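Local coordinates for site-specific recombinase, resolvase family protein (Streptococcus pneumoniae, PDB 3GUV) that probably cuts and rejoins DNA at specific sites, as a member of the resolvase family of site-specific recombinases, at residues 75-87 against 105-118. Numbering follows the deposited sequence.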
ATOM      1  N   GLY A  75     -22.183   2.347  19.325  1.00 34.20           N
ATOM      2  CA  GLY A  75     -21.238   1.413  19.933  1.00 33.41           C
ATOM      3  C   GLY A  75     -20.709   0.315  19.026  1.00 32.14           C
ATOM      4  O   GLY A  75     -20.614  -0.849  19.444  1.00 31.22           O
ATOM      5  N   VAL A  76     -20.334   0.691  17.798  1.00 31.74           N
ATOM      6  CA  VAL A  76     -19.787  -0.265  16.819  1.00 30.69           C
ATOM      7  C   VAL A  76     -18.323  -0.663  17.096  1.00 30.30           C
ATOM      8  O   VAL A  76     -17.504   0.170  17.449  1.00 29.87           O
ATOM      9  CB  VAL A  76     -19.935   0.268  15.368  1.00 31.60           C
ATOM     10  CG1 VAL A  76     -21.440   0.407  14.999  1.00 29.24           C
ATOM     11  CG2 VAL A  76     -19.197   1.573  15.189  1.00 31.29           C
ATOM     12  N   SER A  77     -18.017  -1.956  16.955  1.00 29.46           N
ATOM     13  CA  SER A  77     -16.644  -2.471  16.996  1.00 29.22           C
ATOM     14  C   SER A  77     -15.940  -2.539  15.613  1.00 28.49           C
ATOM     15  O   SER A  77     -14.705  -2.446  15.530  1.00 27.86           O
ATOM     16  CB  SER A  77     -16.652  -3.888  17.576  1.00 29.59           C
ATOM     17  OG  SER A  77     -16.837  -3.855  18.981  1.00 29.62           O
ATOM     18  N   PHE A  78     -16.714  -2.736  14.539  1.00 27.44           N
ATOM     19  CA  PHE A  78     -16.141  -2.802  13.155  1.00 26.67           C
ATOM     20  C   PHE A  78     -16.933  -2.013  12.084  1.00 25.41           C
ATOM     21  O   PHE A  78     -18.168  -1.802  12.213  1.00 24.01           O
ATOM     22  CB  PHE A  78     -16.036  -4.260  12.701  1.00 26.62           C
ATOM     23  CG  PHE A  78     -15.131  -5.109  13.526  1.00 28.80           C
ATOM     24  CD1 PHE A  78     -13.775  -5.171  13.242  1.00 32.47           C
ATOM     25  CD2 PHE A  78     -15.635  -5.904  14.552  1.00 30.48           C
ATOM     26  CE1 PHE A  78     -12.917  -5.968  13.989  1.00 30.42           C
ATOM     27  CE2 PHE A  78     -14.789  -6.697  15.312  1.00 32.09           C
ATOM     28  CZ  PHE A  78     -13.413  -6.740  15.001  1.00 32.71           C
ATOM     29  N   VAL A  79     -16.217  -1.537  11.055  1.00 24.15           N
ATOM     30  CA  VAL A  79     -16.814  -1.268   9.724  1.00 24.34           C
ATOM     31  C   VAL A  79     -16.430  -2.400   8.783  1.00 25.13           C
ATOM     32  O   VAL A  79     -15.216  -2.745   8.654  1.00 26.21           O
ATOM     33  CB  VAL A  79     -16.314   0.026   9.055  1.00 25.26           C
ATOM     34  CG1 VAL A  79     -16.881   0.152   7.635  1.00 22.97           C
ATOM     35  CG2 VAL A  79     -16.613   1.268   9.919  1.00 23.00           C
ATOM     36  N   LEU A  80     -17.436  -2.994   8.150  1.00 24.69           N
ATOM     37  CA  LEU A  80     -17.225  -3.951   7.093  1.00 24.84           C
ATOM     38  C   LEU A  80     -17.306  -3.231   5.751  1.00 24.60           C
ATOM     39  O   LEU A  80     -18.285  -2.543   5.474  1.00 24.45           O
ATOM     40  CB  LEU A  80     -18.282  -5.060   7.134  1.00 25.50           C
ATOM     41  CG  LEU A  80     -18.213  -6.185   8.181  1.00 26.53           C
ATOM     42  CD1 LEU A  80     -18.041  -5.745   9.632  1.00 23.65           C
ATOM     43  CD2 LEU A  80     -19.512  -7.020   8.003  1.00 28.21           C
ATOM     44  N   VAL A  81     -16.255  -3.395   4.949  1.00 23.90           N
ATOM     45  CA  VAL A  81     -16.200  -3.036   3.520  1.00 22.26           C
ATOM     46  C   VAL A  81     -16.028  -4.314   2.676  1.00 23.18           C
ATOM     47  O   VAL A  81     -15.686  -5.409   3.214  1.00 22.15           O
ATOM     48  CB  VAL A  81     -15.086  -2.018   3.254  1.00 22.35           C
ATOM     49  CG1 VAL A  81     -15.295  -0.801   4.129  1.00 22.50           C
ATOM     50  CG2 VAL A  81     -13.693  -2.611   3.506  1.00 20.81           C
ATOM     51  N   PHE A  82     -16.352  -4.235   1.372  1.00 23.60           N
ATOM     52  CA  PHE A  82     -16.175  -5.394   0.492  1.00 24.85           C
ATOM     53  C   PHE A  82     -14.673  -5.667   0.280  1.00 25.59           C
ATOM     54  O   PHE A  82     -14.186  -6.778   0.501  1.00 26.01           O
ATOM     55  CB  PHE A  82     -16.902  -5.188  -0.862  1.00 25.72           C
ATOM     56  CG  PHE A  82     -16.910  -6.435  -1.734  1.00 24.11           C
ATOM     57  CD1 PHE A  82     -17.624  -7.553  -1.342  1.00 23.08           C
ATOM     58  CD2 PHE A  82     -16.177  -6.485  -2.908  1.00 26.03           C
ATOM     59  CE1 PHE A  82     -17.651  -8.685  -2.101  1.00 24.62           C
ATOM     60  CE2 PHE A  82     -16.176  -7.637  -3.697  1.00 27.48           C
ATOM     61  CZ  PHE A  82     -16.929  -8.737  -3.296  1.00 27.98           C
ATOM     62  N   LYS A  83     -13.947  -4.623  -0.073  1.00 27.28           N
ATOM     63  CA  LYS A  83     -12.481  -4.631  -0.161  1.00 28.94           C
ATOM     64  C   LYS A  83     -11.953  -3.188  -0.051  1.00 29.77           C
ATOM     65  O   LYS A  83     -12.739  -2.228  -0.152  1.00 30.12           O
ATOM     66  CB  LYS A  83     -12.065  -5.289  -1.473  1.00 29.80           C
ATOM     67  CG  LYS A  83     -12.648  -4.629  -2.653  1.00 32.01           C
ATOM     68  CD  LYS A  83     -12.469  -5.453  -3.909  1.00 36.03           C
ATOM     69  CE  LYS A  83     -13.265  -4.749  -5.015  1.00 38.70           C
ATOM     70  NZ  LYS A  83     -12.956  -5.241  -6.389  1.00 42.63           N
ATOM     71  N   LEU A  84     -10.654  -3.024   0.177  1.00 30.67           N
ATOM     72  CA  LEU A  84     -10.042  -1.688   0.380  1.00 32.01           C
ATOM     73  C   LEU A  84     -10.296  -0.677  -0.738  1.00 33.65           C
ATOM     74  O   LEU A  84     -10.520   0.516  -0.476  1.00 33.22           O
ATOM     75  CB  LEU A  84      -8.511  -1.777   0.584  1.00 31.65           C
ATOM     76  CG  LEU A  84      -7.984  -2.189   1.946  1.00 31.39           C
ATOM     77  CD1 LEU A  84      -6.410  -2.137   2.025  1.00 27.76           C
ATOM     78  CD2 LEU A  84      -8.614  -1.287   3.019  1.00 30.01           C
ATOM     79  N   SER A  85     -10.213  -1.131  -1.987  1.00 35.68           N
ATOM     80  CA  SER A  85     -10.551  -0.274  -3.113  1.00 37.22           C
ATOM     81  C   SER A  85     -12.040   0.106  -3.158  1.00 38.76           C
ATOM     82  O   SER A  85     -12.461   0.769  -4.089  1.00 39.49           O
ATOM     83  CB  SER A  85     -10.201  -0.971  -4.409  1.00 36.85           C
ATOM     84  OG  SER A  85     -10.906  -2.191  -4.479  1.00 39.85           O
ATOM     85  N   ARG A  86     -12.841  -0.365  -2.205  1.00 39.76           N
ATOM     86  CA  ARG A  86     -14.241   0.058  -2.104  1.00 40.35           C
ATOM     87  C   ARG A  86     -14.406   0.686  -0.731  1.00 40.80           C
ATOM     88  O   ARG A  86     -15.363   0.393   0.019  1.00 39.99           O
ATOM     89  CB  ARG A  86     -15.184  -1.121  -2.326  1.00 40.43           C
ATOM     90  CG  ARG A  86     -15.231  -1.597  -3.765  1.00 40.54           C
ATOM     91  CD  ARG A  86     -15.799  -0.498  -4.656  1.00 42.08           C
ATOM     92  NE  ARG A  86     -16.008  -0.953  -6.015  1.00 42.74           N
ATOM     93  CZ  ARG A  86     -15.041  -1.142  -6.908  1.00 44.84           C
ATOM     94  NH1 ARG A  86     -13.764  -0.957  -6.600  1.00 45.91           N
ATOM     95  NH2 ARG A  86     -15.350  -1.550  -8.122  1.00 46.35           N
ATOM     96  N   PHE A  87     -13.446   1.585  -0.446  1.00 40.95           N
ATOM     97  CA  PHE A  87     -13.273   2.180   0.857  1.00 40.66           C
ATOM     98  C   PHE A  87     -12.346   3.392   0.785  1.00 39.90           C
ATOM     99  O   PHE A  87     -12.688   4.442   1.288  1.00 39.98           O
ATOM    100  CB  PHE A  87     -12.753   1.118   1.828  1.00 40.44           C
ATOM    101  CG  PHE A  87     -12.358   1.656   3.162  1.00 41.93           C
ATOM    102  CD1 PHE A  87     -13.310   2.180   4.025  1.00 43.91           C
ATOM    103  CD2 PHE A  87     -11.046   1.619   3.568  1.00 44.79           C
ATOM    104  CE1 PHE A  87     -12.963   2.671   5.269  1.00 44.59           C
ATOM    105  CE2 PHE A  87     -10.677   2.125   4.808  1.00 46.60           C
ATOM    106  CZ  PHE A  87     -11.652   2.652   5.668  1.00 45.46           C
ATOM    107  N   GLY A 105     -11.971   3.596  18.768  1.00 33.72           N
ATOM    108  CA  GLY A 105     -12.332   2.187  19.099  1.00 33.67           C
ATOM    109  C   GLY A 105     -12.787   1.229  17.971  1.00 33.18           C
ATOM    110  O   GLY A 105     -13.179   0.088  18.259  1.00 33.51           O
ATOM    111  N   VAL A 106     -12.704   1.661  16.701  1.00 31.98           N
ATOM    112  CA  VAL A 106     -13.325   0.928  15.571  1.00 30.54           C
ATOM    113  C   VAL A 106     -12.256   0.322  14.617  1.00 29.84           C
ATOM    114  O   VAL A 106     -11.304   1.007  14.196  1.00 28.84           O
ATOM    115  CB  VAL A 106     -14.332   1.843  14.825  1.00 30.61           C
ATOM    116  CG1 VAL A 106     -14.973   1.133  13.597  1.00 30.98           C
ATOM    117  CG2 VAL A 106     -15.456   2.358  15.806  1.00 30.23           C
ATOM    118  N   ASN A 107     -12.411  -0.978  14.330  1.00 28.79           N
ATOM    119  CA  ASN A 107     -11.571  -1.697  13.376  1.00 27.90           C
ATOM    120  C   ASN A 107     -12.241  -1.972  12.012  1.00 27.93           C
ATOM    121  O   ASN A 107     -13.454  -1.788  11.833  1.00 27.83           O
ATOM    122  CB  ASN A 107     -11.057  -2.983  14.021  1.00 27.76           C
ATOM    123  CG  ASN A 107      -9.838  -2.733  14.913  1.00 27.34           C
ATOM    124  OD1 ASN A 107      -8.732  -2.499  14.430  1.00 24.26           O
ATOM    125  ND2 ASN A 107     -10.056  -2.760  16.215  1.00 25.97           N
ATOM    126  N   LEU A 108     -11.428  -2.379  11.046  1.00 27.25           N
ATOM    127  CA  LEU A 108     -11.844  -2.551   9.659  1.00 26.65           C
ATOM    128  C   LEU A 108     -11.745  -4.006   9.235  1.00 26.11           C
ATOM    129  O   LEU A 108     -10.701  -4.655   9.467  1.00 25.75           O
ATOM    130  CB  LEU A 108     -10.998  -1.696   8.728  1.00 26.90           C
ATOM    131  CG  LEU A 108     -11.431  -1.711   7.243  1.00 27.75           C
ATOM    132  CD1 LEU A 108     -12.753  -0.902   7.027  1.00 19.99           C
ATOM    133  CD2 LEU A 108     -10.240  -1.133   6.417  1.00 29.08           C
ATOM    134  N   ILE A 109     -12.840  -4.493   8.646  1.00 25.82           N
ATOM    135  CA  ILE A 109     -12.924  -5.816   8.029  1.00 27.05           C
ATOM    136  C   ILE A 109     -13.226  -5.585   6.565  1.00 27.95           C
ATOM    137  O   ILE A 109     -14.114  -4.792   6.227  1.00 28.74           O
ATOM    138  CB  ILE A 109     -13.981  -6.752   8.699  1.00 26.85           C
ATOM    139  CG1 ILE A 109     -13.623  -6.966  10.172  1.00 26.79           C
ATOM    140  CG2 ILE A 109     -14.052  -8.145   7.977  1.00 26.36           C
ATOM    141  CD1 ILE A 109     -14.572  -7.927  10.956  1.00 23.46           C
ATOM    142  N   CYS A 110     -12.375  -6.167   5.717  1.00 28.81           N
ATOM    143  CA  CYS A 110     -12.535  -6.226   4.275  1.00 28.94           C
ATOM    144  C   CYS A 110     -12.922  -7.630   4.004  1.00 29.92           C
ATOM    145  O   CYS A 110     -12.113  -8.548   4.132  1.00 29.28           O
ATOM    146  CB  CYS A 110     -11.238  -5.931   3.546  1.00 29.64           C
ATOM    147  SG  CYS A 110     -10.546  -4.364   4.026  1.00 33.35           S
ATOM    148  N   VAL A 111     -14.181  -7.794   3.653  1.00 30.11           N
ATOM    149  CA  VAL A 111     -14.758  -9.084   3.440  1.00 31.23           C
ATOM    150  C   VAL A 111     -14.074  -9.890   2.318  1.00 33.38           C
ATOM    151  O   VAL A 111     -13.727 -11.053   2.523  1.00 34.04           O
ATOM    152  CB  VAL A 111     -16.293  -8.938   3.201  1.00 30.39           C
ATOM    153  CG1 VAL A 111     -16.869 -10.177   2.631  1.00 30.18           C
ATOM    154  CG2 VAL A 111     -16.983  -8.553   4.539  1.00 29.19           C
ATOM    155  N   GLU A 112     -13.871  -9.309   1.146  1.00 35.51           N
ATOM    156  CA  GLU A 112     -13.285 -10.095   0.061  1.00 37.49           C
ATOM    157  C   GLU A 112     -11.785 -10.333   0.284  1.00 38.47           C
ATOM    158  O   GLU A 112     -11.304 -11.445   0.074  1.00 39.87           O
ATOM    159  CB  GLU A 112     -13.514  -9.446  -1.299  1.00 37.69           C
ATOM    160  CG  GLU A 112     -13.379 -10.483  -2.426  1.00 40.67           C
ATOM    161  CD  GLU A 112     -13.188  -9.883  -3.798  1.00 44.73           C
ATOM    162  OE1 GLU A 112     -13.794 -10.441  -4.756  1.00 46.89           O
ATOM    163  OE2 GLU A 112     -12.444  -8.871  -3.918  1.00 46.15           O
ATOM    164  N   ASP A 113     -11.062  -9.305   0.740  1.00 39.34           N
ATOM    165  CA  ASP A 113      -9.606  -9.417   0.974  1.00 40.03           C
ATOM    166  C   ASP A 113      -9.256 -10.313   2.172  1.00 40.09           C
ATOM    167  O   ASP A 113      -8.113 -10.740   2.311  1.00 40.82           O
ATOM    168  CB  ASP A 113      -8.989  -8.039   1.200  1.00 40.06           C
ATOM    169  CG  ASP A 113      -9.286  -7.051   0.056  1.00 42.66           C
ATOM    170  OD1 ASP A 113      -9.357  -7.507  -1.111  1.00 46.41           O
ATOM    171  OD2 ASP A 113      -9.434  -5.819   0.315  1.00 43.76           O
ATOM    172  N   GLY A 114     -10.229 -10.598   3.033  1.00 39.37           N
ATOM    173  CA  GLY A 114      -9.976 -11.338   4.267  1.00 38.82           C
ATOM    174  C   GLY A 114      -9.130 -10.601   5.310  1.00 38.44           C
ATOM    175  O   GLY A 114      -8.502 -11.239   6.152  1.00 38.94           O
ATOM    176  N   ILE A 115      -9.106  -9.273   5.249  1.00 37.57           N
ATOM    177  CA  ILE A 115      -8.270  -8.456   6.118  1.00 37.01           C
ATOM    178  C   ILE A 115      -9.130  -8.016   7.301  1.00 36.70           C
ATOM    179  O   ILE A 115     -10.276  -7.631   7.120  1.00 35.26           O
ATOM    180  CB  ILE A 115      -7.759  -7.175   5.397  1.00 37.27           C
ATOM    181  CG1 ILE A 115      -6.675  -7.485   4.346  1.00 37.34           C
ATOM    182  CG2 ILE A 115      -7.222  -6.193   6.411  1.00 38.06           C
ATOM    183  CD1 ILE A 115      -6.251  -6.238   3.506  1.00 36.58           C
ATOM    184  N   ASP A 116      -8.572  -8.109   8.503  1.00 35.91           N
ATOM    185  CA  ASP A 116      -9.249  -7.708   9.731  1.00 36.31           C
ATOM    186  C   ASP A 116      -8.186  -7.010  10.584  1.00 36.10           C
ATOM    187  O   ASP A 116      -7.240  -7.672  11.078  1.00 36.32           O
ATOM    188  CB  ASP A 116      -9.826  -8.949  10.439  1.00 36.33           C
ATOM    189  CG  ASP A 116     -10.386  -8.652  11.834  1.00 38.57           C
ATOM    190  OD1 ASP A 116     -10.145  -7.552  12.400  1.00 37.20           O
ATOM    191  OD2 ASP A 116     -11.083  -9.549  12.373  1.00 41.47           O
ATOM    192  N   SER A 117      -8.305  -5.685  10.714  1.00 35.51           N
ATOM    193  CA  SER A 117      -7.314  -4.897  11.413  1.00 35.05           C
ATOM    194  C   SER A 117      -7.216  -5.166  12.940  1.00 36.56           C
ATOM    195  O   SER A 117      -6.198  -4.851  13.539  1.00 37.47           O
ATOM    196  CB  SER A 117      -7.507  -3.406  11.122  1.00 34.90           C
ATOM    197  OG  SER A 117      -8.661  -2.864  11.739  1.00 32.10           O
ATOM    198  N   SER A 118      -8.231  -5.764  13.556  1.00 37.98           N
ATOM    199  CA  SER A 118      -8.191  -6.098  14.995  1.00 39.54           C
ATOM    200  C   SER A 118      -7.267  -7.297  15.293  1.00 41.60           C
ATOM    201  O   SER A 118      -6.759  -7.410  16.396  1.00 41.73           O
ATOM    202  CB  SER A 118      -9.594  -6.407  15.528  1.00 39.06           C
ATOM    203  OG  SER A 118     -10.025  -7.697  15.110  1.00 37.04           O
TER
HETATM  204  O   HOH W   1     -12.591  -3.039  17.082  1.00 33.04           O
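Strands 78-81 and 107-110 run parallel, their axes 4.7 Å apart at closest approach and 23° from alignment. Helix 91-103 links them, so the pair forms a beta-alpha-beta unit of the resolvase N-terminal domain. Five backbone hydrogen bonds join the strands and the residues flanking them, passing back and forth from Asn107 N to Ser77 O at one end to Val111 N to Val81 O at the other. Beyond the strands, where the chain leaves the sheet, Glu112 N also bonds to Phe82 O.

Phe78, Leu80, Asn107 and Ile109 share one face of the sheet, which helix 24-37 covers at Leu80 and Ile109 through Phe34. The Phe78 ring leans across to the neighbouring strand. Ile109 CD1 lies over one face of the ring, 3.9 Å from its centroid, and Ser118 OG meets the ring edge in its plane. The Ser118 hydroxyl hydrogen-bonds to Asp116 OD1, which accepts Ser118 N as well in an Asx turn.

Val79, Val81, Leu108 and Cys110 form the other face. With chi1 at -175°, Leu108 swings CG away from its own backbone N, and its two methyls reach different partners. Its CD1 reaches Val81 CG1 at 3.9 Å and sits over the Phe87 ring. Its CD2 touches Leu84 CD2 at 3.8 Å. Cys110 SG packs against both Val81 CG2 and Leu84 CD2. Leu84 also packs on Ala131 of the second subunit, so this end of the contact borders the dimer interface.

Past the strand ends, Glu112 CB lies over the Phe82 ring, and the Lys83 and Glu112 side chains run side by side. Asp113 turns back to the loop after strand 78-81, where its OD2 accepts Leu84 N at 3.1 Å, nearly in line with the carboxylate C-O bond.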